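Local coordinates for protein thiamine pyrophosphokinase (Bacillus subtilis, PDB 3LM8) that catalyses the ATP-dependent pyrophosphorylation of thiamine to thiamine diphosphate, releasing AMP, and takes part in thiamine salvage, at residues A[54-57]-A[58-61]. The protein carries 1 engineered substitution. Residues are numbered along the deposited sequence; the frame is centred on the assembly and turned at random.
Sequences SITE and QERR
Glu59 reaches back from the first turn of helix 57-66 and takes the backbone N-H of Thr56 on its carboxylate. The bond from Thr56 N to Glu59 OE2 is 2.6 Å long and nearly straight (167°); it meets the oxygen on its anti side, a little out of the carboxylate plane. Beyond CG the Glu59 chain runs extended (chi2 169°), which carries the carboxylate back past the start of the helix, across the Thr56 side chain at about a right angle. Its other oxygen, OE1, forms a salt bridge with Lys33, tying this turn to helix 33-41. Shortened to an alanine, this position would probably leave the Thr56 N-H without this acceptor and Lys33 without this carboxylate.

Thr56 is the N-cap residue, yet its side chain makes no capping bond; its methyl CG2 instead lies over the opening turn, 3.8 Å from Gln58 CB. Its carbonyl starts the helical bonding, with Arg60 N 2.8 Å from Thr56 O, and Arg61 N follows with Glu57 O at 3.2 Å. On another side of the turn, Ile55 CD1 rests against Arg60 CB, while the guanidinium of Arg60 leads away to a salt bridge with Glu64 and a cation-pi contact with Phe52. The return of the Glu59 carboxylate to the N-cap N-H is the reciprocal half of a capping box, here at the surface of the catalytic domain.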
loop_
_atom_site.group_PDB
_atom_site.type_symbol
_atom_site.label_atom_id
_atom_site.label_comp_id
_atom_site.label_asym_id
_atom_site.label_seq_id
_atom_site.Cartn_x
_atom_site.Cartn_y
_atom_site.Cartn_z
ATOM N N SER A 54 -20.930 1.255 8.580
ATOM C CA SER A 54 -19.808 1.307 9.515
ATOM C C SER A 54 -19.571 2.733 10.034
ATOM O O SER A 54 -18.934 2.922 11.073
ATOM C CB SER A 54 -18.538 0.767 8.856
ATOM O OG SER A 54 -17.550 0.476 9.832
ATOM N N ILE A 55 -20.082 3.732 9.315
ATOM C CA ILE A 55 -19.924 5.121 9.745
ATOM C C ILE A 55 -21.103 5.544 10.629
ATOM O O ILE A 55 -22.201 4.999 10.521
ATOM C CB ILE A 55 -19.810 6.081 8.539
ATOM C CG1 ILE A 55 -21.133 6.139 7.782
ATOM C CG2 ILE A 55 -18.692 5.620 7.606
ATOM C CD1 ILE A 55 -22.125 7.142 8.342
ATOM N N THR A 56 -20.864 6.520 11.498
ATOM C CA THR A 56 -21.892 7.005 12.413
ATOM C C THR A 56 -22.882 8.025 11.852
ATOM O O THR A 56 -22.611 8.730 10.874
ATOM C CB THR A 56 -21.242 7.591 13.706
ATOM O OG1 THR A 56 -21.339 6.622 14.756
ATOM C CG2 THR A 56 -21.924 8.888 14.150
ATOM N N GLU A 57 -24.043 8.073 12.499
ATOM C CA GLU A 57 -25.124 8.993 12.166
ATOM C C GLU A 57 -24.563 10.386 11.919
ATOM O O GLU A 57 -24.702 10.940 10.828
ATOM C CB GLU A 57 -26.125 9.033 13.327
ATOM C CG GLU A 57 -25.475 8.835 14.713
ATOM C CD GLU A 57 -25.758 7.458 15.317
ATOM O OE1 GLU A 57 -26.945 7.175 15.575
ATOM O OE2 GLU A 57 -24.812 6.665 15.536
ATOM N N GLN A 58 -23.925 10.947 12.940
ATOM C CA GLN A 58 -23.337 12.272 12.822
ATOM C C GLN A 58 -22.311 12.257 11.682
ATOM O O GLN A 58 -22.352 13.096 10.783
ATOM C CB GLN A 58 -22.658 12.659 14.139
ATOM C CG GLN A 58 -22.545 14.163 14.370
ATOM C CD GLN A 58 -23.880 14.809 14.696
ATOM O OE1 GLN A 58 -24.854 14.657 13.958
ATOM N NE2 GLN A 58 -23.929 15.540 15.804
ATOM N N GLU A 59 -21.406 11.283 11.722
ATOM C CA GLU A 59 -20.360 11.146 10.710
ATOM C C GLU A 59 -20.887 11.269 9.289
ATOM O O GLU A 59 -20.216 11.834 8.424
ATOM C CB GLU A 59 -19.615 9.804 10.884
ATOM C CG GLU A 59 -18.434 9.863 11.872
ATOM C CD GLU A 59 -17.865 8.489 12.256
ATOM O OE1 GLU A 59 -16.803 8.448 12.920
ATOM O OE2 GLU A 59 -18.473 7.453 11.910
ATOM N N ARG A 60 -22.084 10.748 9.045
ATOM C CA ARG A 60 -22.663 10.808 7.707
ATOM C C ARG A 60 -23.082 12.251 7.439
ATOM O O ARG A 60 -22.790 12.816 6.377
ATOM C CB ARG A 60 -23.871 9.862 7.604
ATOM C CG ARG A 60 -24.191 9.369 6.184
ATOM C CD ARG A 60 -25.438 8.479 6.166
ATOM N NE ARG A 60 -25.672 7.816 4.879
ATOM C CZ ARG A 60 -25.835 8.446 3.715
ATOM N NH1 ARG A 60 -26.044 7.748 2.602
ATOM N NH2 ARG A 60 -25.785 9.773 3.653
ATOM N N ARG A 61 -23.758 12.852 8.411
ATOM C CA ARG A 61 -24.187 14.233 8.262
ATOM C C ARG A 61 -22.972 15.110 8.006
ATOM O O ARG A 61 -22.959 15.922 7.081
ATOM C CB ARG A 61 -24.906 14.709 9.518
ATOM C CG ARG A 61 -26.235 14.025 9.772
ATOM C CD ARG A 61 -27.159 14.999 10.469
ATOM N NE ARG A 61 -26.442 15.728 11.511
ATOM C CZ ARG A 61 -26.901 16.817 12.118
ATOM N NH1 ARG A 61 -26.172 17.407 13.055
ATOM N NH2 ARG A 61 -28.085 17.319 11.785
#